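Local coordinates for cellulase IBT99 (Metagenomes, PDB 6WBT), which probably hydrolyses 6-phospho-alpha-glucosides as a family 4 glycosyl hydrolase that uses NAD and a manganese ion, at residues A[196-204]-A[378-389]. Sequence-based numbering, arbitrary orientation.
Sequences YFGLNHYGW and IPRFYKGLIEQQ. With MN (manganese (II) ion), chain E; G6P (6-O-phosphono-alpha-D-glucopyranose), chain F.
Y382 turns the edge of its phenol ring onto the face of the W204 indole, a T-shaped stack with planes at 76° and 4.5 Å between the Y382 ring and W204 five-membered-ring centroids. With CG anti to its carbonyl carbon (chi1 -51°), Y382 presents CD1 and CE1 to the indole, while its hydroxyl hydrogen-bonds D260. F197 offers a flat apolar face to I378, whose CG2 sits 3.8 Å from the F197 ring centroid; the rim meets Y382 CB. The CG1-CD1 arm of beta-branched I386 extends to G198, CD1 3.7 Å from G198 CA, where a CB would jam against F197 O and G203 CA; its CG2 packs on L199 CG. The Y202 phenol supplies both a hydroxyl, donating to L385 O across 3.0 Å from above the carbonyl plane, and an apolar face for the Q389 CG methylene (CH-pi). Strands 192-197 and 202-210 form a beta hairpin, and strand 202-204 runs nearly antiparallel to helix 380-389, at 161°. The hairpin's type II turn, L199-Y202, carries H201, whose imidazole serves two partners: NE2 binds manganese at 2.1 Å, alongside C171 and the sugar O2, while ND1 hydrogen-bonds T111, helping fix the ring's rotation. Y266 stacks on it.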
loop_
_atom_site.group_PDB
_atom_site.type_symbol
_atom_site.label_atom_id
_atom_site.label_comp_id
_atom_site.label_asym_id
_atom_site.label_seq_id
_atom_site.Cartn_x
_atom_site.Cartn_y
_atom_site.Cartn_z
ATOM N N TYR A 196 10.252 -7.587 19.009
ATOM C CA TYR A 196 8.887 -7.509 19.509
ATOM C C TYR A 196 8.045 -6.664 18.563
ATOM O O TYR A 196 8.542 -5.721 17.946
ATOM C CB TYR A 196 8.885 -6.922 20.929
ATOM C CG TYR A 196 7.533 -6.780 21.587
ATOM C CD1 TYR A 196 6.775 -5.631 21.412
ATOM C CD2 TYR A 196 7.032 -7.777 22.413
ATOM C CE1 TYR A 196 5.545 -5.489 22.021
ATOM C CE2 TYR A 196 5.803 -7.644 23.028
ATOM C CZ TYR A 196 5.064 -6.496 22.829
ATOM O OH TYR A 196 3.839 -6.354 23.439
ATOM N N PHE A 197 6.766 -7.019 18.446
ATOM C CA PHE A 197 5.832 -6.232 17.653
ATOM C C PHE A 197 4.427 -6.438 18.195
ATOM O O PHE A 197 4.159 -7.391 18.931
ATOM C CB PHE A 197 5.891 -6.597 16.162
ATOM C CG PHE A 197 5.169 -7.873 15.814
ATOM C CD1 PHE A 197 3.843 -7.849 15.407
ATOM C CD2 PHE A 197 5.820 -9.092 15.881
ATOM C CE1 PHE A 197 3.178 -9.018 15.088
ATOM C CE2 PHE A 197 5.160 -10.264 15.559
ATOM C CZ PHE A 197 3.840 -10.227 15.162
ATOM N N GLY A 198 3.526 -5.535 17.808
ATOM C CA GLY A 198 2.138 -5.578 18.204
ATOM C C GLY A 198 1.711 -4.252 18.789
ATOM O O GLY A 198 2.374 -3.226 18.605
ATOM N N LEU A 199 0.584 -4.273 19.491
ATOM C CA LEU A 199 0.073 -3.104 20.191
ATOM C C LEU A 199 0.415 -3.198 21.675
ATOM O O LEU A 199 0.940 -4.205 22.155
ATOM C CB LEU A 199 -1.440 -2.974 19.992
ATOM C CG LEU A 199 -1.939 -2.917 18.547
ATOM C CD1 LEU A 199 -3.451 -2.753 18.509
ATOM C CD2 LEU A 199 -1.256 -1.795 17.779
ATOM N N ASN A 200 0.111 -2.126 22.403
ATOM C CA ASN A 200 0.354 -2.120 23.840
ATOM C C ASN A 200 -0.527 -3.157 24.522
ATOM O O ASN A 200 -1.748 -3.173 24.334
ATOM C CB ASN A 200 0.094 -0.729 24.419
ATOM C CG ASN A 200 0.324 -0.668 25.918
ATOM O OD1 ASN A 200 -0.600 -0.419 26.692
ATOM N ND2 ASN A 200 1.561 -0.902 26.335
ATOM N N HIS A 201 0.106 -4.031 25.312
ATOM C CA HIS A 201 -0.564 -5.173 25.936
ATOM C C HIS A 201 -1.231 -6.059 24.887
ATOM O O HIS A 201 -2.309 -6.616 25.115
ATOM C CB HIS A 201 -1.580 -4.719 26.990
ATOM C CG HIS A 201 -0.985 -3.896 28.090
ATOM N ND1 HIS A 201 -1.749 -3.116 28.931
ATOM C CD2 HIS A 201 0.299 -3.735 28.488
ATOM C CE1 HIS A 201 -0.961 -2.508 29.800
ATOM N NE2 HIS A 201 0.286 -2.866 29.553
ATOM N N TYR A 202 -0.582 -6.195 23.730
ATOM C CA TYR A 202 -1.165 -6.876 22.582
ATOM C C TYR A 202 -0.073 -7.253 21.588
ATOM O O TYR A 202 -0.257 -7.119 20.374
ATOM C CB TYR A 202 -2.212 -5.981 21.916
ATOM C CG TYR A 202 -3.345 -6.717 21.236
ATOM C CD1 TYR A 202 -4.377 -7.274 21.977
ATOM C CD2 TYR A 202 -3.391 -6.838 19.852
ATOM C CE1 TYR A 202 -5.416 -7.941 21.365
ATOM C CE2 TYR A 202 -4.429 -7.503 19.230
ATOM C CZ TYR A 202 -5.438 -8.053 19.991
ATOM O OH TYR A 202 -6.475 -8.717 19.379
ATOM N N GLY A 203 1.064 -7.735 22.093
ATOM C CA GLY A 203 2.218 -7.987 21.251
ATOM C C GLY A 203 2.775 -9.390 21.346
ATOM O O GLY A 203 2.183 -10.266 21.985
ATOM N N TRP A 204 3.917 -9.612 20.696
ATOM C CA TRP A 204 4.553 -10.919 20.652
ATOM C C TRP A 204 6.065 -10.749 20.622
ATOM O O TRP A 204 6.586 -9.803 20.025
ATOM C CB TRP A 204 4.098 -11.730 19.430
ATOM C CG TRP A 204 2.613 -11.879 19.315
ATOM C CD1 TRP A 204 1.741 -10.983 18.766
ATOM C CD2 TRP A 204 1.823 -12.991 19.752
ATOM N NE1 TRP A 204 0.459 -11.468 18.837
ATOM C CE2 TRP A 204 0.481 -12.698 19.440
ATOM C CE3 TRP A 204 2.119 -14.206 20.379
ATOM C CZ2 TRP A 204 -0.563 -13.576 19.728
ATOM C CZ3 TRP A 204 1.080 -15.076 20.666
ATOM C CH2 TRP A 204 -0.244 -14.756 20.342
ATOM N N ILE A 378 4.114 -8.985 8.931
ATOM C CA ILE A 378 3.824 -9.972 9.969
ATOM C C ILE A 378 2.852 -10.996 9.396
ATOM O O ILE A 378 2.065 -10.663 8.497
ATOM C CB ILE A 378 3.264 -9.304 11.235
ATOM C CG1 ILE A 378 1.934 -8.607 10.937
ATOM C CG2 ILE A 378 4.273 -8.309 11.800
ATOM C CD1 ILE A 378 1.302 -7.951 12.147
ATOM N N PRO A 379 2.875 -12.246 9.862
ATOM C CA PRO A 379 1.990 -13.269 9.288
ATOM C C PRO A 379 0.518 -12.962 9.535
ATOM O O PRO A 379 0.147 -12.040 10.265
ATOM C CB PRO A 379 2.427 -14.561 9.990
ATOM C CG PRO A 379 3.210 -14.124 11.182
ATOM C CD PRO A 379 3.834 -12.816 10.821
ATOM N N ARG A 380 -0.334 -13.779 8.907
ATOM C CA ARG A 380 -1.759 -13.462 8.827
ATOM C C ARG A 380 -2.439 -13.522 10.191
ATOM O O ARG A 380 -3.261 -12.656 10.514
ATOM C CB ARG A 380 -2.450 -14.408 7.841
ATOM C CG ARG A 380 -3.970 -14.354 7.891
ATOM C CD ARG A 380 -4.604 -15.323 6.903
ATOM N NE ARG A 380 -4.748 -14.747 5.569
ATOM C CZ ARG A 380 -3.906 -14.960 4.563
ATOM N NH1 ARG A 380 -2.849 -15.743 4.731
ATOM N NH2 ARG A 380 -4.122 -14.391 3.385
ATOM N N PHE A 381 -2.119 -14.535 11.001
ATOM C CA PHE A 381 -2.811 -14.706 12.277
ATOM C C PHE A 381 -2.615 -13.510 13.198
ATOM O O PHE A 381 -3.511 -13.175 13.980
ATOM C CB PHE A 381 -2.338 -15.984 12.969
ATOM C CG PHE A 381 -2.840 -16.129 14.378
ATOM C CD1 PHE A 381 -4.188 -16.319 14.631
ATOM C CD2 PHE A 381 -1.965 -16.075 15.451
ATOM C CE1 PHE A 381 -4.655 -16.454 15.925
ATOM C CE2 PHE A 381 -2.424 -16.209 16.748
ATOM C CZ PHE A 381 -3.772 -16.399 16.985
ATOM N N TYR A 382 -1.459 -12.854 13.122
ATOM C CA TYR A 382 -1.183 -11.708 13.975
ATOM C C TYR A 382 -1.598 -10.390 13.341
ATOM O O TYR A 382 -1.788 -9.404 14.062
ATOM C CB TYR A 382 0.303 -11.679 14.334
ATOM C CG TYR A 382 0.786 -13.007 14.870
ATOM C CD1 TYR A 382 0.639 -13.330 16.209
ATOM C CD2 TYR A 382 1.363 -13.947 14.029
ATOM C CE1 TYR A 382 1.067 -14.546 16.701
ATOM C CE2 TYR A 382 1.796 -15.166 14.511
ATOM C CZ TYR A 382 1.645 -15.459 15.848
ATOM O OH TYR A 382 2.070 -16.670 16.339
ATOM N N LYS A 383 -1.748 -10.351 12.016
ATOM C CA LYS A 383 -2.317 -9.175 11.369
ATOM C C LYS A 383 -3.796 -9.031 11.709
ATOM O O LYS A 383 -4.252 -7.948 12.093
ATOM C CB LYS A 383 -2.120 -9.258 9.855
ATOM C CG LYS A 383 -2.913 -8.226 9.068
ATOM C CD LYS A 383 -2.820 -8.483 7.571
ATOM C CE LYS A 383 -3.744 -7.560 6.788
ATOM N NZ LYS A 383 -3.399 -6.125 6.976
ATOM N N GLY A 384 -4.558 -10.120 11.579
ATOM C CA GLY A 384 -5.987 -10.051 11.831
ATOM C C GLY A 384 -6.329 -9.704 13.265
ATOM O O GLY A 384 -7.335 -9.036 13.524
ATOM N N LEU A 385 -5.505 -10.149 14.217
ATOM C CA LEU A 385 -5.735 -9.798 15.615
ATOM C C LEU A 385 -5.459 -8.321 15.865
ATOM O O LEU A 385 -6.211 -7.657 16.588
ATOM C CB LEU A 385 -4.866 -10.670 16.523
ATOM C CG LEU A 385 -5.308 -12.122 16.706
ATOM C CD1 LEU A 385 -4.263 -12.905 17.484
ATOM C CD2 LEU A 385 -6.654 -12.180 17.411
ATOM N N ILE A 386 -4.386 -7.788 15.275
ATOM C CA ILE A 386 -4.068 -6.376 15.458
ATOM C C ILE A 386 -5.045 -5.498 14.684
ATOM O O ILE A 386 -5.405 -4.407 15.143
ATOM C CB ILE A 386 -2.607 -6.104 15.053
ATOM C CG1 ILE A 386 -1.652 -6.881 15.960
ATOM C CG2 ILE A 386 -2.292 -4.617 15.117
ATOM C CD1 ILE A 386 -0.195 -6.744 15.576
ATOM N N GLU A 387 -5.502 -5.956 13.514
ATOM C CA GLU A 387 -6.456 -5.171 12.735
ATOM C C GLU A 387 -7.763 -4.972 13.492
ATOM O O GLU A 387 -8.386 -3.908 13.400
ATOM C CB GLU A 387 -6.721 -5.845 11.386
ATOM C CG GLU A 387 -5.594 -5.707 10.369
ATOM C CD GLU A 387 -5.498 -4.317 9.769
ATOM O OE1 GLU A 387 -6.355 -3.464 10.081
ATOM O OE2 GLU A 387 -4.562 -4.078 8.976
ATOM N N GLN A 388 -8.195 -5.984 14.249
ATOM C CA GLN A 388 -9.433 -5.858 15.009
ATOM C C GLN A 388 -9.278 -4.859 16.149
ATOM O O GLN A 388 -10.132 -3.986 16.344
ATOM C CB GLN A 388 -9.863 -7.224 15.543
ATOM C CG GLN A 388 -11.138 -7.189 16.369
ATOM C CD GLN A 388 -11.560 -8.561 16.852
ATOM O OE1 GLN A 388 -10.884 -9.557 16.593
ATOM N NE2 GLN A 388 -12.682 -8.621 17.558
ATOM N N GLN A 389 -8.190 -4.972 16.915
ATOM C CA GLN A 389 -7.978 -4.063 18.037
ATOM C C GLN A 389 -7.689 -2.646 17.560
ATOM O O GLN A 389 -8.158 -1.675 18.165
ATOM C CB GLN A 389 -6.841 -4.575 18.920
ATOM C CG GLN A 389 -7.303 -5.202 20.224
ATOM C CD GLN A 389 -7.815 -4.177 21.216
ATOM O OE1 GLN A 389 -9.022 -3.979 21.355
ATOM N NE2 GLN A 389 -6.897 -3.520 21.916
HETATM MN MN MN E . 1.451 -1.282 30.329
HETATM C C1 G6P F . 2.295 -3.849 34.448
HETATM C C2 G6P F . 1.371 -3.357 33.336
HETATM C C3 G6P F . 0.460 -2.242 33.834
HETATM C C4 G6P F . -0.240 -2.661 35.121
HETATM C C5 G6P F . 0.803 -3.112 36.136
HETATM C C6 G6P F . 0.187 -3.505 37.476
HETATM O O1 G6P F . 3.209 -2.807 34.804
HETATM O O2 G6P F . 2.156 -2.877 32.240
HETATM O O3 G6P F . -0.514 -1.934 32.831
HETATM O O4 G6P F . -0.988 -1.560 35.648
HETATM O O5 G6P F . 1.528 -4.217 35.595
HETATM O O6 G6P F . -1.211 -3.224 37.497
HETATM P P G6P F . -2.005 -3.236 38.897
HETATM O O1P G6P F . -3.323 -3.893 38.569
HETATM O O2P G6P F . -2.097 -1.781 39.287
HETATM O O3P G6P F . -1.116 -4.056 39.802
HETATM O O HOH W 1 -3.691 -2.835 22.914
#